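Local coordinates for protein cellulase (PDB 6WQY) that probably acts as a broad-specificity endoglucanase of glycoside hydrolase family 5, cutting internal beta-1,4 bonds of cellulose, with this chain forming its catalytic domain, at residues R76-W81 and N118-G123; F169-E174 and G220-V225; Y224-D229 and A249-D254; R245-V250 and P304-E309. All coordinates share one frame; numbering follows the deposited sequence.

Contact 1. Residues R76-W81 and N118-G123; sequences RIPVTW and NIHHDG
Asp122 OD1 accepts the backbone N of Trp81 at 2.8 Å through its syn lone pair, in a nearly straight bond (174°). An aspartate suits this place because its second oxygen, OD2, takes the indole N-H of Trp129. Trp81 is held again by its own indole, whose NE1 meets Asn118 O at 3.0 Å in the ring plane and on a lone pair. Asn118 works with both ends of its amide: OD1 receives Val79 N at 2.9 Å, while ND2 donates to His120 ND1 at 3.0 Å and also to Glu170. Chi1 of 76° tucks CG between backbone N and carbonyl carbon, which turns the amide toward the 76-81 chain. The two segments leave adjacent strands, 74-77 and 114-118, at the C-terminal mouth of the TIM barrel, where family 5 enzymes place their active site. Beyond the strands, the pairing becomes irregular. Val79 O receives His120 N at 2.8 Å from well above its carbonyl plane, and Thr80 OG1 accepts His121 N at 3.0 Å while bonding to Asp42 O. Packing completes the contact. Pro78 CB sits over the face of the His120 imidazole, 3.5 Å from the centroid of that ring, a CH-pi contact to which a rigid proline is well suited. The guanidinium of Arg76, bonded to Asn36 and salt-bridged to Glu170 and Glu309, turns one face to Asn118 ND2.

Contact 2. Residues F169-E174 and G220-V225; sequences FEAMNE and GVPGYV
Glu170 and Gly220 pair in parallel where strands 167-170 and 219-222 run side by side in the TIM barrel, close to its C-terminal rim. Two backbone bonds make a single parallel bridge: Gly220 N donates to Phe169 O at 2.8 Å, and Gly220 O accepts Ala171 N at 2.9 Å. With no side chain on Gly220, the strands can probably approach this closely, 4.2 Å between the CA atoms of Glu170 and Gly220. The extended side chain of Glu170 leads to its polar partners, Tyr306, Arg76 and Asn118.

Apolar contacts take over where the pairing stops. The small Ala171 touches both Val221 and Pro222, its CB 4.3 Å from Pro222 CD. In Met172, CG sits between the backbone N and the carbonyl carbon (chi1 60°), from where it meets Pro222 CG at 3.9 Å, the two side chains crossing at about a right angle.

Farther along, the chains are bridged by solvent: one water donates to Asn173 O and to Gly223 O, 2.8 Å from each of those oxygens.

Contact 3. Residues Y224-D229 and A249-D254; sequences YVTNID and AVHFYD
Ala249 enters the contact through its carbonyl oxygen, 4.4 Å from Thr226 CG2. Next along the strand, Val250 turns its branched side chain to Ile228, whose CG1 lies 4.0 Å from Val250 CB. Two beta-branched residues suit this joint, since each presents broad apolar flanks close to the backbone; Met294 of helix 284-299 touches both. The segments belong to one beta-alpha-beta unit of the TIM barrel, in which strand 219-222 leads through the turn at 224-227 into helix 228-234 and back to strand 246-251. Asn227 is the N-cap of that helix, its OD1 accepting Leu230 N.

His251 makes the direct polar link: its backbone N donates to Thr226 O at 3.0 Å, almost straight (172°) and on a lone pair of that carbonyl. The imidazole is covered on one face by the threonine, with Thr226 CG2 over its centre, 3.7 Å from the centroid of the His251 ring. Thr226 combines a methyl for this CH-pi contact with a hydroxyl that donates to Val225 O at 2.7 Å. His251 ND1 bonds to Glu174, which fixes the ring from outside the two segments. A water donates to His251 O at 2.9 Å and accepts Ile228 N at the start of the helix. At Phe252, the ring receives the far end of isoleucine, Ile228 CD1 approaching Phe252 CD1 to 4.0 Å; chi2 of 173° stretches the isoleucine chain that far.

Contact 4. Residues R245-V250 and P304-E309; sequences RLMVAV and PAYIGE
The Tyr306 ring lies against the neighbouring strand, with Ala249 CA over one face, displaced toward the rim, and Met247 CB at its edge, 3.8 Å from Tyr306 CD1. Ala249 also brings its methyl to the phenol end, where Ala249 CB is 3.5 Å from Tyr306 CZ; a side chain this small suits a place so close to an aromatic ring. Chi1 of 65° sets the tyrosine CG between its backbone N and carbonyl carbon and leans the ring across toward strand 246-251, and its hydroxyl reaches Glu170.

Strands 246-251 and 305-310 are parallel neighbours in the eight-stranded TIM barrel, and their short segments are twisted by 36°. Val248 is gripped at both backbone ends: its N donates to Pro304 O at 2.9 Å, and its O accepts Tyr306 N at 2.9 Å. The ladder continues with Val250 N to Tyr306 O at 3.0 Å and Gly308 N to Val250 O at 2.8 Å. The other side of the sheet from Tyr306 carries Val248, Ala305, Val250 and Ile307, compact apolar residues that pack on helix 284-299. Pro304, just before the strand, has no N-H to donate and takes part through its carbonyl and its ring. Pro304 CG rests 3.3 Å from Leu246 O, and the Met247 side chain crosses the proline at about a right angle, Met247 CG 3.9 Å from Pro304 CG.

Overall arrangement
All four contacts are buried in one TIM barrel, and none is a surface contact. Contacts 2 and 4 join neighbouring strands through parallel backbone pairing, a single bridge in contact 2 and a longer ladder in contact 4. Contacts 1 and 3 lie where strands give way to loops, so side-chain groups supplement a few irregular backbone bonds. Contacts 3 and 4 share Ala249 and Val250 on strand 246-251, and contacts 2 and 3 share the turn residues Tyr224 and Val225. Polar side chains join them across the barrel mouth: Arg76 of contact 1 forms salt bridges to Glu170 of contact 2 and Glu309 of contact 4, while Glu174 of contact 2 makes a hydrogen bond to His251 of contact 3.

Contact 1. Residues R76-W81 and N118-G123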
loop_
_atom_site.group_PDB
_atom_site.type_symbol
_atom_site.label_atom_id
_atom_site.label_comp_id
_atom_site.label_asym_id
_atom_site.label_seq_id
_atom_site.Cartn_x
_atom_site.Cartn_y
_atom_site.Cartn_z
ATOM N N ARG A 76 6.848 -0.482 0.413
ATOM C CA ARG A 76 5.904 -0.533 -0.690
ATOM C C ARG A 76 6.379 0.432 -1.757
ATOM O O ARG A 76 6.702 1.594 -1.471
ATOM C CB ARG A 76 4.500 -0.194 -0.199
ATOM C CG ARG A 76 3.411 -0.223 -1.268
ATOM C CD ARG A 76 2.047 -0.257 -0.624
ATOM N NE ARG A 76 0.896 -0.186 -1.514
ATOM C CZ ARG A 76 0.262 0.925 -1.863
ATOM N NH1 ARG A 76 0.726 2.120 -1.536
ATOM N NH2 ARG A 76 -0.860 0.813 -2.562
ATOM N N ILE A 77 6.451 -0.077 -2.980
ATOM C CA ILE A 77 6.949 0.623 -4.155
ATOM C C ILE A 77 5.758 0.755 -5.101
ATOM O O ILE A 77 5.526 -0.115 -5.961
ATOM C CB ILE A 77 8.090 -0.173 -4.819
ATOM C CG1 ILE A 77 9.250 -0.421 -3.848
ATOM C CG2 ILE A 77 8.578 0.550 -6.071
ATOM C CD1 ILE A 77 10.179 -1.541 -4.270
ATOM N N PRO A 78 4.967 1.815 -4.986
ATOM C CA PRO A 78 3.886 2.032 -5.953
ATOM C C PRO A 78 4.485 2.248 -7.332
ATOM O O PRO A 78 5.469 2.978 -7.484
ATOM C CB PRO A 78 3.178 3.282 -5.431
ATOM C CG PRO A 78 4.017 3.858 -4.405
ATOM C CD PRO A 78 5.008 2.848 -3.943
ATOM N N VAL A 79 3.870 1.635 -8.352
ATOM C CA VAL A 79 4.356 1.771 -9.723
ATOM C C VAL A 79 3.175 2.120 -10.622
ATOM O O VAL A 79 2.222 1.340 -10.730
ATOM C CB VAL A 79 5.035 0.497 -10.257
ATOM C CG1 VAL A 79 5.539 0.756 -11.680
ATOM C CG2 VAL A 79 6.170 0.055 -9.357
ATOM N N THR A 80 3.259 3.274 -11.276
ATOM C CA THR A 80 2.347 3.644 -12.347
ATOM C C THR A 80 2.973 3.231 -13.670
ATOM O O THR A 80 4.159 3.487 -13.908
ATOM C CB THR A 80 2.087 5.144 -12.300
ATOM O OG1 THR A 80 1.362 5.417 -11.098
ATOM C CG2 THR A 80 1.291 5.632 -13.502
ATOM N N TRP A 81 2.178 2.585 -14.537
ATOM C CA TRP A 81 2.681 1.992 -15.766
ATOM C C TRP A 81 2.182 2.745 -16.993
ATOM O O TRP A 81 2.478 2.341 -18.130
ATOM C CB TRP A 81 2.289 0.510 -15.850
ATOM C CG TRP A 81 2.752 -0.314 -14.674
ATOM C CD1 TRP A 81 2.118 -0.444 -13.481
ATOM C CD2 TRP A 81 3.940 -1.116 -14.575
ATOM N NE1 TRP A 81 2.818 -1.280 -12.644
ATOM C CE2 TRP A 81 3.938 -1.705 -13.294
ATOM C CE3 TRP A 81 5.003 -1.395 -15.437
ATOM C CZ2 TRP A 81 4.956 -2.546 -12.860
ATOM C CZ3 TRP A 81 6.011 -2.230 -14.994
ATOM C CH2 TRP A 81 5.974 -2.801 -13.725
ATOM N N ASN A 118 3.181 -2.866 -7.278
ATOM C CA ASN A 118 1.764 -2.894 -7.632
ATOM C C ASN A 118 1.544 -2.284 -9.021
ATOM O O ASN A 118 2.480 -2.005 -9.776
ATOM C CB ASN A 118 0.910 -2.205 -6.548
ATOM C CG ASN A 118 1.007 -0.688 -6.594
ATOM O OD1 ASN A 118 1.754 -0.129 -7.405
ATOM N ND2 ASN A 118 0.268 -0.027 -5.724
ATOM N N ILE A 119 0.263 -2.142 -9.366
ATOM C CA ILE A 119 -0.229 -1.245 -10.411
ATOM C C ILE A 119 -0.924 -0.093 -9.693
ATOM O O ILE A 119 -1.887 -0.321 -8.948
ATOM C CB ILE A 119 -1.181 -1.974 -11.371
ATOM C CG1 ILE A 119 -0.440 -3.053 -12.161
ATOM C CG2 ILE A 119 -1.870 -0.971 -12.287
ATOM C CD1 ILE A 119 -1.335 -3.882 -13.072
ATOM N N HIS A 120 -0.439 1.141 -9.895
ATOM C CA HIS A 120 -0.843 2.247 -9.029
ATOM C C HIS A 120 -1.776 3.189 -9.772
ATOM O O HIS A 120 -2.988 2.910 -9.857
ATOM C CB HIS A 120 0.384 2.901 -8.378
ATOM C CG HIS A 120 0.080 3.633 -7.119
ATOM N ND1 HIS A 120 -0.056 2.989 -5.903
ATOM C CD2 HIS A 120 -0.085 4.958 -6.891
ATOM C CE1 HIS A 120 -0.268 3.913 -4.979
ATOM N NE2 HIS A 120 -0.301 5.113 -5.547
ATOM N N HIS A 121 -1.301 4.334 -10.294
ATOM C CA HIS A 121 -2.237 5.339 -10.829
ATOM C C HIS A 121 -2.856 4.960 -12.170
ATOM O O HIS A 121 -3.741 5.681 -12.638
ATOM C CB HIS A 121 -1.616 6.723 -10.849
ATOM C CG HIS A 121 -1.454 7.314 -9.490
ATOM N ND1 HIS A 121 -2.422 7.211 -8.513
ATOM C CD2 HIS A 121 -0.426 8.020 -8.950
ATOM C CE1 HIS A 121 -1.990 7.843 -7.432
ATOM N NE2 HIS A 121 -0.785 8.347 -7.668
ATOM N N ASP A 122 -2.484 3.827 -12.757
ATOM C CA ASP A 122 -3.290 3.293 -13.851
ATOM C C ASP A 122 -4.755 3.202 -13.464
ATOM O O ASP A 122 -5.631 3.312 -14.322
ATOM C CB ASP A 122 -2.813 1.889 -14.226
ATOM C CG ASP A 122 -1.371 1.852 -14.680
ATOM O OD1 ASP A 122 -0.495 2.212 -13.855
ATOM O OD2 ASP A 122 -1.113 1.438 -15.843
ATOM N N GLY A 123 -5.037 2.968 -12.185
ATOM C CA GLY A 123 -6.384 2.883 -11.685
ATOM C C GLY A 123 -6.935 4.162 -11.109
ATOM O O GLY A 123 -8.032 4.125 -10.530
#

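Contact 2. Residues F169-E174 and G220-V225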
loop_
_atom_site.group_PDB
_atom_site.type_symbol
_atom_site.label_atom_id
_atom_site.label_comp_id
_atom_site.label_asym_id
_atom_site.label_seq_id
_atom_site.Cartn_x
_atom_site.Cartn_y
_atom_site.Cartn_z
ATOM N N PHE A 169 3.580 -9.093 -4.599
ATOM C CA PHE A 169 2.850 -8.384 -5.651
ATOM C C PHE A 169 1.482 -7.970 -5.099
ATOM O O PHE A 169 0.770 -8.817 -4.549
ATOM C CB PHE A 169 2.599 -9.281 -6.875
ATOM C CG PHE A 169 3.837 -9.868 -7.524
ATOM C CD1 PHE A 169 5.095 -9.294 -7.432
ATOM C CD2 PHE A 169 3.688 -11.032 -8.262
ATOM C CE1 PHE A 169 6.185 -9.881 -8.061
ATOM C CE2 PHE A 169 4.770 -11.620 -8.888
ATOM C CZ PHE A 169 6.021 -11.045 -8.796
ATOM N N GLU A 170 1.107 -6.701 -5.292
ATOM C CA GLU A 170 -0.196 -6.154 -4.909
ATOM C C GLU A 170 -0.951 -5.808 -6.191
ATOM O O GLU A 170 -0.454 -5.045 -7.015
ATOM C CB GLU A 170 0.021 -4.914 -4.044
ATOM C CG GLU A 170 -1.230 -4.139 -3.710
ATOM C CD GLU A 170 -0.894 -2.837 -3.015
ATOM O OE1 GLU A 170 -0.481 -2.883 -1.811
ATOM O OE2 GLU A 170 -1.001 -1.773 -3.655
ATOM N N ALA A 171 -2.153 -6.365 -6.353
ATOM C CA ALA A 171 -2.821 -6.404 -7.652
ATOM C C ALA A 171 -2.998 -5.026 -8.263
ATOM O O ALA A 171 -2.823 -4.851 -9.476
ATOM C CB ALA A 171 -4.198 -7.029 -7.462
ATOM N N MET A 172 -3.452 -4.071 -7.446
ATOM C CA MET A 172 -3.809 -2.719 -7.864
ATOM C C MET A 172 -3.949 -1.900 -6.595
ATOM O O MET A 172 -3.747 -2.409 -5.484
ATOM C CB MET A 172 -5.045 -2.696 -8.751
ATOM C CG MET A 172 -6.284 -3.239 -8.146
ATOM S SD MET A 172 -7.484 -3.759 -9.408
ATOM C CE MET A 172 -6.821 -5.390 -9.761
ATOM N N ASN A 173 -4.269 -0.611 -6.768
ATOM C CA ASN A 173 -4.203 0.370 -5.690
ATOM C C ASN A 173 -5.591 0.710 -5.150
ATOM O O ASN A 173 -6.138 -0.072 -4.361
ATOM C CB ASN A 173 -3.402 1.594 -6.152
ATOM C CG ASN A 173 -3.250 2.603 -5.052
ATOM O OD1 ASN A 173 -2.998 2.226 -3.909
ATOM N ND2 ASN A 173 -3.428 3.879 -5.369
ATOM N N GLU A 174 -6.165 1.848 -5.565
ATOM C CA GLU A 174 -7.413 2.380 -5.018
ATOM C C GLU A 174 -8.427 2.439 -6.145
ATOM O O GLU A 174 -8.401 3.343 -6.978
ATOM C CB GLU A 174 -7.190 3.769 -4.422
ATOM C CG GLU A 174 -6.346 3.752 -3.180
ATOM C CD GLU A 174 -6.138 5.107 -2.536
ATOM O OE1 GLU A 174 -6.425 6.148 -3.186
ATOM O OE2 GLU A 174 -5.707 5.165 -1.350
ATOM N N GLY A 220 -0.954 -9.272 -2.399
ATOM C CA GLY A 220 -1.921 -8.359 -1.806
ATOM C C GLY A 220 -3.075 -8.104 -2.764
ATOM O O GLY A 220 -2.863 -7.927 -3.961
ATOM N N VAL A 221 -4.286 -8.077 -2.217
ATOM C CA VAL A 221 -5.507 -7.843 -2.987
ATOM C C VAL A 221 -6.382 -6.847 -2.239
ATOM O O VAL A 221 -6.660 -7.050 -1.049
ATOM C CB VAL A 221 -6.250 -9.160 -3.292
ATOM C CG1 VAL A 221 -5.549 -9.902 -4.422
ATOM C CG2 VAL A 221 -6.353 -10.048 -2.054
ATOM N N PRO A 222 -6.841 -5.768 -2.895
ATOM C CA PRO A 222 -7.600 -4.746 -2.177
ATOM C C PRO A 222 -9.107 -4.895 -2.288
ATOM O O PRO A 222 -9.647 -5.531 -3.198
ATOM C CB PRO A 222 -7.155 -3.451 -2.872
ATOM C CG PRO A 222 -6.991 -3.880 -4.316
ATOM C CD PRO A 222 -6.377 -5.280 -4.211
ATOM N N GLY A 223 -9.800 -4.236 -1.355
ATOM C CA GLY A 223 -11.208 -3.956 -1.482
ATOM C C GLY A 223 -11.441 -2.595 -2.108
ATOM O O GLY A 223 -10.514 -1.854 -2.448
ATOM N N TYR A 224 -12.719 -2.256 -2.246
ATOM C CA TYR A 224 -13.109 -1.059 -2.976
ATOM C C TYR A 224 -12.558 0.191 -2.307
ATOM O O TYR A 224 -12.719 0.381 -1.094
ATOM C CB TYR A 224 -14.636 -1.009 -3.102
ATOM C CG TYR A 224 -15.126 -0.054 -4.168
ATOM C CD1 TYR A 224 -15.327 1.286 -3.904
ATOM C CD2 TYR A 224 -15.428 -0.512 -5.449
ATOM C CE1 TYR A 224 -15.782 2.151 -4.873
ATOM C CE2 TYR A 224 -15.900 0.347 -6.420
ATOM C CZ TYR A 224 -16.101 1.672 -6.128
ATOM O OH TYR A 224 -16.578 2.562 -7.067
ATOM N N VAL A 225 -11.876 1.011 -3.117
ATOM C CA VAL A 225 -11.200 2.253 -2.734
ATOM C C VAL A 225 -10.351 2.097 -1.479
ATOM O O VAL A 225 -10.066 3.076 -0.789
ATOM C CB VAL A 225 -12.164 3.469 -2.751
ATOM C CG1 VAL A 225 -13.054 3.553 -1.516
ATOM C CG2 VAL A 225 -11.405 4.777 -2.975
HETATM O O HOH W 1 -8.923 -0.660 -4.379
#

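Contact 3. Residues Y224-D229 and A249-D254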
loop_
_atom_site.group_PDB
_atom_site.type_symbol
_atom_site.label_atom_id
_atom_site.label_comp_id
_atom_site.label_asym_id
_atom_site.label_seq_id
_atom_site.Cartn_x
_atom_site.Cartn_y
_atom_site.Cartn_z
ATOM N N TYR A 224 -12.719 -2.256 -2.246
ATOM C CA TYR A 224 -13.109 -1.059 -2.976
ATOM C C TYR A 224 -12.558 0.191 -2.307
ATOM O O TYR A 224 -12.719 0.381 -1.094
ATOM C CB TYR A 224 -14.636 -1.009 -3.102
ATOM C CG TYR A 224 -15.126 -0.054 -4.168
ATOM C CD1 TYR A 224 -15.327 1.286 -3.904
ATOM C CD2 TYR A 224 -15.428 -0.512 -5.449
ATOM C CE1 TYR A 224 -15.782 2.151 -4.873
ATOM C CE2 TYR A 224 -15.900 0.347 -6.420
ATOM C CZ TYR A 224 -16.101 1.672 -6.128
ATOM O OH TYR A 224 -16.578 2.562 -7.067
ATOM N N VAL A 225 -11.876 1.011 -3.117
ATOM C CA VAL A 225 -11.200 2.253 -2.734
ATOM C C VAL A 225 -10.351 2.097 -1.479
ATOM O O VAL A 225 -10.066 3.076 -0.789
ATOM C CB VAL A 225 -12.164 3.469 -2.751
ATOM C CG1 VAL A 225 -13.054 3.553 -1.516
ATOM C CG2 VAL A 225 -11.405 4.777 -2.975
ATOM N N THR A 226 -9.849 0.885 -1.231
ATOM C CA THR A 226 -9.068 0.541 -0.035
ATOM C C THR A 226 -9.741 0.999 1.260
ATOM O O THR A 226 -9.069 1.262 2.266
ATOM C CB THR A 226 -7.599 0.970 -0.111
ATOM O OG1 THR A 226 -7.473 2.389 -0.256
ATOM C CG2 THR A 226 -6.888 0.289 -1.249
ATOM N N ASN A 227 -11.062 1.047 1.266
ATOM C CA ASN A 227 -11.812 1.515 2.426
ATOM C C ASN A 227 -12.152 0.346 3.344
ATOM O O ASN A 227 -12.668 -0.672 2.890
ATOM C CB ASN A 227 -13.095 2.180 1.942
ATOM C CG ASN A 227 -13.962 2.633 3.080
ATOM O OD1 ASN A 227 -14.884 1.926 3.510
ATOM N ND2 ASN A 227 -13.672 3.805 3.609
ATOM N N ILE A 228 -11.860 0.482 4.637
ATOM C CA ILE A 228 -12.087 -0.641 5.549
ATOM C C ILE A 228 -13.540 -1.121 5.518
ATOM O O ILE A 228 -13.805 -2.329 5.434
ATOM C CB ILE A 228 -11.608 -0.312 6.973
ATOM C CG1 ILE A 228 -10.075 -0.381 7.022
ATOM C CG2 ILE A 228 -12.237 -1.266 7.993
ATOM C CD1 ILE A 228 -9.457 0.079 8.318
ATOM N N ASP A 229 -14.506 -0.207 5.600
ATOM C CA ASP A 229 -15.897 -0.648 5.660
ATOM C C ASP A 229 -16.317 -1.348 4.373
ATOM O O ASP A 229 -16.969 -2.403 4.405
ATOM C CB ASP A 229 -16.815 0.526 5.978
ATOM C CG ASP A 229 -16.743 0.909 7.428
ATOM O OD1 ASP A 229 -17.191 0.102 8.269
ATOM O OD2 ASP A 229 -16.184 1.987 7.721
ATOM N N ALA A 249 -5.481 -5.887 1.418
ATOM C CA ALA A 249 -4.878 -4.565 1.506
ATOM C C ALA A 249 -5.943 -3.515 1.784
ATOM O O ALA A 249 -6.931 -3.443 1.058
ATOM C CB ALA A 249 -4.183 -4.226 0.183
ATOM N N VAL A 250 -5.725 -2.681 2.819
ATOM C CA VAL A 250 -6.556 -1.510 3.080
ATOM C C VAL A 250 -5.646 -0.302 3.265
ATOM O O VAL A 250 -4.460 -0.430 3.556
ATOM C CB VAL A 250 -7.486 -1.681 4.298
ATOM C CG1 VAL A 250 -8.490 -2.795 4.053
ATOM C CG2 VAL A 250 -6.702 -1.915 5.566
ATOM N N HIS A 251 -6.225 0.888 3.124
ATOM C CA HIS A 251 -5.530 2.135 3.437
ATOM C C HIS A 251 -6.276 2.828 4.567
ATOM O O HIS A 251 -7.499 2.690 4.693
ATOM C CB HIS A 251 -5.436 3.064 2.215
ATOM C CG HIS A 251 -4.610 2.496 1.098
ATOM N ND1 HIS A 251 -4.482 3.100 -0.132
ATOM C CD2 HIS A 251 -3.853 1.379 1.039
ATOM C CE1 HIS A 251 -3.684 2.375 -0.905
ATOM N NE2 HIS A 251 -3.287 1.320 -0.222
ATOM N N PHE A 252 -5.542 3.577 5.396
ATOM C CA PHE A 252 -6.141 4.183 6.578
ATOM C C PHE A 252 -5.501 5.532 6.856
ATOM O O PHE A 252 -4.369 5.587 7.346
ATOM C CB PHE A 252 -6.003 3.286 7.810
ATOM C CG PHE A 252 -6.652 3.857 9.037
ATOM C CD1 PHE A 252 -8.024 3.745 9.226
ATOM C CD2 PHE A 252 -5.906 4.520 10.000
ATOM C CE1 PHE A 252 -8.625 4.266 10.354
ATOM C CE2 PHE A 252 -6.507 5.043 11.124
ATOM C CZ PHE A 252 -7.864 4.917 11.298
ATOM N N TYR A 253 -6.251 6.595 6.599
ATOM C CA TYR A 253 -5.816 7.960 6.855
ATOM C C TYR A 253 -6.780 8.694 7.785
ATOM O O TYR A 253 -6.672 9.920 7.952
ATOM C CB TYR A 253 -5.698 8.736 5.555
ATOM C CG TYR A 253 -4.583 8.317 4.622
ATOM C CD1 TYR A 253 -3.277 8.705 4.885
ATOM C CD2 TYR A 253 -4.838 7.589 3.465
ATOM C CE1 TYR A 253 -2.254 8.396 4.013
ATOM C CE2 TYR A 253 -3.812 7.259 2.597
ATOM C CZ TYR A 253 -2.521 7.672 2.869
ATOM O OH TYR A 253 -1.472 7.457 2.008
ATOM N N ASP A 254 -7.719 7.990 8.406
ATOM C CA ASP A 254 -8.776 8.685 9.126
ATOM C C ASP A 254 -8.199 9.480 10.297
ATOM O O ASP A 254 -7.405 8.934 11.069
ATOM C CB ASP A 254 -9.786 7.699 9.718
ATOM C CG ASP A 254 -10.583 6.936 8.687
ATOM O OD1 ASP A 254 -10.489 7.225 7.469
ATOM O OD2 ASP A 254 -11.361 6.029 9.136
HETATM O O HOH W 2 -10.279 2.832 5.497
#

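Contact 4. Residues R245-V250 and P304-E309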
loop_
_atom_site.group_PDB
_atom_site.type_symbol
_atom_site.label_atom_id
_atom_site.label_comp_id
_atom_site.label_asym_id
_atom_site.label_seq_id
_atom_site.Cartn_x
_atom_site.Cartn_y
_atom_site.Cartn_z
ATOM N N ARG A 245 -1.565 -17.302 1.351
ATOM C CA ARG A 245 -0.650 -16.459 0.595
ATOM C C ARG A 245 -1.353 -15.267 -0.035
ATOM O O ARG A 245 -0.763 -14.611 -0.904
ATOM C CB ARG A 245 0.114 -17.251 -0.467
ATOM C CG ARG A 245 1.093 -18.279 0.097
ATOM C CD ARG A 245 2.259 -17.623 0.806
ATOM N NE ARG A 245 3.180 -18.600 1.371
ATOM C CZ ARG A 245 3.027 -19.169 2.562
ATOM N NH1 ARG A 245 1.978 -18.865 3.331
ATOM N NH2 ARG A 245 3.917 -20.049 2.999
ATOM N N LEU A 246 -2.579 -14.959 0.384
ATOM C CA LEU A 246 -3.296 -13.774 -0.061
ATOM C C LEU A 246 -3.576 -12.888 1.141
ATOM O O LEU A 246 -4.128 -13.348 2.146
ATOM C CB LEU A 246 -4.615 -14.121 -0.744
ATOM C CG LEU A 246 -4.507 -15.003 -1.975
ATOM C CD1 LEU A 246 -5.898 -15.228 -2.555
ATOM C CD2 LEU A 246 -3.564 -14.451 -3.025
ATOM N N MET A 247 -3.211 -11.610 1.023
ATOM C CA MET A 247 -3.354 -10.641 2.105
ATOM C C MET A 247 -4.281 -9.519 1.657
ATOM O O MET A 247 -4.122 -8.996 0.547
ATOM C CB MET A 247 -1.988 -10.044 2.499
ATOM C CG MET A 247 -0.879 -11.071 2.688
ATOM S SD MET A 247 0.673 -10.394 3.259
ATOM C CE MET A 247 1.141 -9.396 1.853
ATOM N N VAL A 248 -5.239 -9.158 2.501
ATOM C CA VAL A 248 -6.175 -8.078 2.188
ATOM C C VAL A 248 -5.494 -6.740 2.434
ATOM O O VAL A 248 -5.011 -6.467 3.536
ATOM C CB VAL A 248 -7.438 -8.194 3.044
ATOM C CG1 VAL A 248 -8.457 -7.135 2.661
ATOM C CG2 VAL A 248 -8.046 -9.595 2.929
ATOM N N ALA A 249 -5.481 -5.887 1.418
ATOM C CA ALA A 249 -4.878 -4.565 1.506
ATOM C C ALA A 249 -5.943 -3.515 1.784
ATOM O O ALA A 249 -6.931 -3.443 1.058
ATOM C CB ALA A 249 -4.183 -4.226 0.183
ATOM N N VAL A 250 -5.725 -2.681 2.819
ATOM C CA VAL A 250 -6.556 -1.510 3.080
ATOM C C VAL A 250 -5.646 -0.302 3.265
ATOM O O VAL A 250 -4.460 -0.430 3.556
ATOM C CB VAL A 250 -7.486 -1.681 4.298
ATOM C CG1 VAL A 250 -8.490 -2.795 4.053
ATOM C CG2 VAL A 250 -6.702 -1.915 5.566
ATOM N N PRO A 304 -4.774 -12.936 6.471
ATOM C CA PRO A 304 -3.895 -11.797 6.772
ATOM C C PRO A 304 -4.363 -10.534 6.074
ATOM O O PRO A 304 -5.061 -10.577 5.060
ATOM C CB PRO A 304 -2.521 -12.247 6.254
ATOM C CG PRO A 304 -2.816 -13.271 5.218
ATOM C CD PRO A 304 -4.138 -13.901 5.553
ATOM N N ALA A 305 -3.941 -9.398 6.627
ATOM C CA ALA A 305 -4.289 -8.098 6.075
ATOM C C ALA A 305 -3.198 -7.107 6.427
ATOM O O ALA A 305 -2.524 -7.244 7.449
ATOM C CB ALA A 305 -5.634 -7.612 6.626
ATOM N N TYR A 306 -3.054 -6.072 5.592
ATOM C CA TYR A 306 -2.054 -5.048 5.845
ATOM C C TYR A 306 -2.611 -3.679 5.508
ATOM O O TYR A 306 -3.534 -3.529 4.713
ATOM C CB TYR A 306 -0.739 -5.289 5.097
ATOM C CG TYR A 306 -0.805 -5.233 3.577
ATOM C CD1 TYR A 306 -1.293 -6.301 2.847
ATOM C CD2 TYR A 306 -0.344 -4.125 2.874
ATOM C CE1 TYR A 306 -1.332 -6.272 1.462
ATOM C CE2 TYR A 306 -0.376 -4.083 1.492
ATOM C CZ TYR A 306 -0.868 -5.165 0.777
ATOM O OH TYR A 306 -0.900 -5.183 -0.596
ATOM N N ILE A 307 -2.033 -2.669 6.148
ATOM C CA ILE A 307 -2.404 -1.270 5.942
ATOM C C ILE A 307 -1.349 -0.713 4.991
ATOM O O ILE A 307 -0.256 -0.299 5.394
ATOM C CB ILE A 307 -2.487 -0.512 7.264
ATOM C CG1 ILE A 307 -3.572 -1.106 8.171
ATOM C CG2 ILE A 307 -2.748 0.961 7.012
ATOM C CD1 ILE A 307 -3.391 -0.783 9.618
ATOM N N GLY A 308 -1.662 -0.742 3.699
ATOM C CA GLY A 308 -0.705 -0.387 2.672
ATOM C C GLY A 308 -0.331 1.079 2.645
ATOM O O GLY A 308 0.721 1.420 2.092
ATOM N N GLU A 309 -1.184 1.952 3.197
ATOM C CA GLU A 309 -0.877 3.365 3.350
ATOM C C GLU A 309 -1.541 3.874 4.627
ATOM O O GLU A 309 -2.713 3.566 4.885
ATOM C CB GLU A 309 -1.383 4.213 2.183
ATOM C CG GLU A 309 -0.809 3.854 0.840
ATOM C CD GLU A 309 -1.326 4.713 -0.310
ATOM O OE1 GLU A 309 -1.895 5.806 -0.050
ATOM O OE2 GLU A 309 -1.139 4.284 -1.487
#